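Side-chain contact in putative N-acetylmuramoyl-L-alanine amidase,autolysin cwp6 (Peptoclostridium difficile, PDB 5J72), which probably hydrolyses the amide bond between N-acetylmuramic acid and L-alanine in cell-wall peptidoglycan, using a zinc-dependent amidase domain joined to cell-wall-binding modules: residues A[22-27]-A[31-36]. Numbering follows the deposited sequence.
Sequences VKFKEK and DSITLN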
ATOM      1  N   VAL A  22     -25.915  -6.014  14.296  1.00 21.91           N
ATOM      2  CA  VAL A  22     -26.302  -6.570  15.574  1.00 21.90           C
ATOM      3  C   VAL A  22     -27.125  -7.868  15.365  1.00 23.33           C
ATOM      4  O   VAL A  22     -28.106  -7.873  14.616  1.00 21.15           O
ATOM      5  CB  VAL A  22     -27.106  -5.564  16.396  1.00 21.46           C
ATOM      6  CG1 VAL A  22     -27.535  -6.190  17.711  1.00 22.05           C
ATOM      7  CG2 VAL A  22     -26.235  -4.330  16.675  1.00 22.30           C
ATOM      8  N   LYS A  23     -26.728  -8.944  16.042  1.00 22.34           N
ATOM      9  CA  LYS A  23     -27.425 -10.216  15.883  1.00 21.55           C
ATOM     10  C   LYS A  23     -27.957 -10.643  17.215  1.00 23.38           C
ATOM     11  O   LYS A  23     -27.178 -10.628  18.188  1.00 24.53           O
ATOM     12  CB  LYS A  23     -26.411 -11.263  15.356  1.00 25.34           C
ATOM     13  CG  LYS A  23     -27.097 -12.591  14.940  1.00 39.38           C
ATOM     14  CD  LYS A  23     -26.114 -13.435  14.072  1.00 46.29           C
ATOM     15  CE  LYS A  23     -26.716 -13.837  12.750  1.00 53.42           C
ATOM     16  NZ  LYS A  23     -27.996 -14.561  12.947  1.00 57.92           N
ATOM     17  N   PHE A  24     -29.240 -10.980  17.311  1.00 22.59           N
ATOM     18  CA  PHE A  24     -29.825 -11.446  18.574  1.00 23.51           C
ATOM     19  C   PHE A  24     -30.154 -12.946  18.457  1.00 26.10           C
ATOM     20  O   PHE A  24     -30.640 -13.350  17.403  1.00 26.63           O
ATOM     21  CB  PHE A  24     -31.193 -10.791  18.902  1.00 23.65           C
ATOM     22  CG  PHE A  24     -31.068  -9.370  19.385  1.00 26.87           C
ATOM     23  CD1 PHE A  24     -30.816  -8.338  18.490  1.00 29.35           C
ATOM     24  CD2 PHE A  24     -31.236  -9.059  20.725  1.00 28.99           C
ATOM     25  CE1 PHE A  24     -30.745  -7.018  18.935  1.00 29.85           C
ATOM     26  CE2 PHE A  24     -31.167  -7.714  21.180  1.00 30.42           C
ATOM     27  CZ  PHE A  24     -30.924  -6.713  20.273  1.00 26.78           C
ATOM     28  N   LYS A  25     -29.930 -13.708  19.505  1.00 28.96           N
ATOM     29  CA  LYS A  25     -30.307 -15.125  19.491  1.00 37.19           C
ATOM     30  C   LYS A  25     -31.858 -15.179  19.400  1.00 35.17           C
ATOM     31  O   LYS A  25     -32.436 -15.964  18.647  1.00 34.82           O
ATOM     32  CB  LYS A  25     -29.841 -15.805  20.788  1.00 38.52           C
ATOM     33  CG  LYS A  25     -30.426 -17.245  20.877  1.00 47.45           C
ATOM     34  CD  LYS A  25     -29.400 -18.269  20.495  1.00 53.76           C
ATOM     35  CE  LYS A  25     -30.001 -19.650  20.610  1.00 60.43           C
ATOM     36  N   GLU A  26     -32.515 -14.317  20.157  1.00 28.38           N
ATOM     37  CA  GLU A  26     -33.957 -14.253  20.187  1.00 28.83           C
ATOM     38  C   GLU A  26     -34.578 -13.647  18.900  1.00 33.54           C
ATOM     39  O   GLU A  26     -34.010 -12.715  18.315  1.00 31.69           O
ATOM     40  CB  GLU A  26     -34.373 -13.413  21.387  1.00 28.14           C
ATOM     41  CG  GLU A  26     -35.884 -13.414  21.607  1.00 33.05           C
ATOM     42  CD  GLU A  26     -36.327 -12.486  22.757  1.00 38.25           C
ATOM     43  OE1 GLU A  26     -37.522 -12.440  23.023  1.00 45.76           O
ATOM     44  OE2 GLU A  26     -35.503 -11.808  23.374  1.00 33.97           O
ATOM     45  N   LYS A  27     -35.728 -14.180  18.443  1.00 31.10           N
ATOM     46  CA  LYS A  27     -36.448 -13.603  17.287  1.00 34.21           C
ATOM     47  C   LYS A  27     -37.277 -12.461  17.920  1.00 35.63           C
ATOM     48  O   LYS A  27     -38.085 -12.684  18.820  1.00 34.15           O
ATOM     49  CB  LYS A  27     -37.341 -14.668  16.573  1.00 37.52           C
ATOM     50  N   ASP A  31     -38.786  -4.983  12.690  1.00 24.70           N
ATOM     51  CA  ASP A  31     -38.067  -4.701  11.474  1.00 26.52           C
ATOM     52  C   ASP A  31     -36.772  -3.897  11.658  1.00 25.82           C
ATOM     53  O   ASP A  31     -35.954  -3.850  10.745  1.00 23.50           O
ATOM     54  CB  ASP A  31     -38.945  -3.890  10.525  1.00 31.31           C
ATOM     55  CG  ASP A  31     -40.138  -4.674  10.012  1.00 44.88           C
ATOM     56  OD1 ASP A  31     -40.058  -5.930   9.977  1.00 48.84           O
ATOM     57  OD2 ASP A  31     -41.140  -4.036   9.653  1.00 49.61           O
ATOM     58  N   SER A  32     -36.582  -3.251  12.824  1.00 23.87           N
ATOM     59  CA  SER A  32     -35.356  -2.462  13.012  1.00 21.11           C
ATOM     60  C   SER A  32     -35.100  -2.264  14.478  1.00 20.58           C
ATOM     61  O   SER A  32     -36.004  -2.510  15.298  1.00 19.11           O
ATOM     62  CB  SER A  32     -35.492  -1.079  12.365  1.00 21.59           C
ATOM     63  OG  SER A  32     -36.432  -0.295  13.093  1.00 21.18           O
ATOM     64  N   ILE A  33     -33.880  -1.847  14.808  1.00 20.04           N
ATOM     65  CA  ILE A  33     -33.479  -1.469  16.178  1.00 18.77           C
ATOM     66  C   ILE A  33     -32.726  -0.161  16.054  1.00 17.80           C
ATOM     67  O   ILE A  33     -32.215   0.157  14.986  1.00 19.93           O
ATOM     68  CB  ILE A  33     -32.579  -2.487  16.878  1.00 18.19           C
ATOM     69  CG1 ILE A  33     -31.249  -2.636  16.080  1.00 19.13           C
ATOM     70  CG2 ILE A  33     -33.346  -3.862  16.988  1.00 21.76           C
ATOM     71  CD1 ILE A  33     -30.338  -3.658  16.799  1.00 19.00           C
ATOM     72  N   THR A  34     -32.641   0.599  17.150  1.00 20.08           N
ATOM     73  CA  THR A  34     -31.938   1.857  17.168  1.00 18.39           C
ATOM     74  C   THR A  34     -30.901   1.821  18.268  1.00 17.89           C
ATOM     75  O   THR A  34     -31.221   1.530  19.410  1.00 19.61           O
ATOM     76  CB  THR A  34     -32.904   3.002  17.414  1.00 19.97           C
ATOM     77  OG1 THR A  34     -33.841   2.995  16.358  1.00 21.25           O
ATOM     78  CG2 THR A  34     -32.195   4.380  17.382  1.00 19.59           C
ATOM     79  N   LEU A  35     -29.655   2.107  17.909  1.00 13.07           N
ATOM     80  CA  LEU A  35     -28.557   2.131  18.893  1.00 15.02           C
ATOM     81  C   LEU A  35     -28.419   3.582  19.292  1.00 18.43           C
ATOM     82  O   LEU A  35     -28.430   4.463  18.381  1.00 19.48           O
ATOM     83  CB  LEU A  35     -27.288   1.681  18.201  1.00 17.50           C
ATOM     84  CG  LEU A  35     -27.069   0.124  18.277  1.00 25.57           C
ATOM     85  CD1 LEU A  35     -28.233  -0.636  17.592  1.00 27.63           C
ATOM     86  CD2 LEU A  35     -25.690  -0.161  17.610  1.00 24.97           C
ATOM     87  N   ASN A  36     -28.292   3.851  20.600  1.00 16.97           N
ATOM     88  CA  ASN A  36     -28.096   5.229  21.044  1.00 15.73           C
ATOM     89  C   ASN A  36     -26.729   5.282  21.693  1.00 15.16           C
ATOM     90  O   ASN A  36     -26.390   4.449  22.521  1.00 17.30           O
ATOM     91  CB  ASN A  36     -29.203   5.642  22.038  1.00 19.04           C
ATOM     92  CG  ASN A  36     -28.964   7.029  22.544  1.00 30.91           C
ATOM     93  OD1 ASN A  36     -28.191   7.191  23.529  1.00 29.84           O
ATOM     94  ND2 ASN A  36     -29.475   8.105  21.869  1.00 29.30           N
TER
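I33 holds CG1 between its backbone N and carbonyl carbon (chi1 62°) and runs on fully extended to CD1, which carries this methyl out of strand 32-36 to V22 and F24 of strand 22-24. On the other side V22 turns CG1 to the far side from its own backbone N (chi1 178°). CD1 of I33 settles against the branch point of the valine: it lies 3.8 Å from V22 CB and 3.9 Å from V22 CG1, with V22 CG2 slightly farther off. The same methyl meets the F24 ring at its edge, near the ring plane, with I33 CD1 4.0 Å from F24 CE1. One terminal methyl thus bridges two side chains that leave their strand on the same side. K23, between them, starts off away from segment 31-36; its NZ forms a salt bridge with D55. L35, two residues after I33, adds a looser touch through one methyl, L35 CD1 lying 4.3 Å from V22 CG2. All four side chains are buried and hydrocarbon, and the join is made by van der Waals contact alone. The strand axes pass 10.0 Å apart at an angle of 122°, too distant for backbone pairing, so the two strands face each other through their side chains. Strand 42-51 contributes L48, which touches both V22 and L35, while I78 and Y57 pack on I33, and I5 and I3 of strand 3-7 lie against V22 and F24 respectively. Strand 16-24 pairs antiparallel with 3-7 and 56-63, strand 30-39 with 42-51 and 72-82; V22, F24 and I33, with L35 reaching in by CD1, join these non-partner strands within the buried apolar core of the mainly antiparallel N-terminal domain of Cwp6.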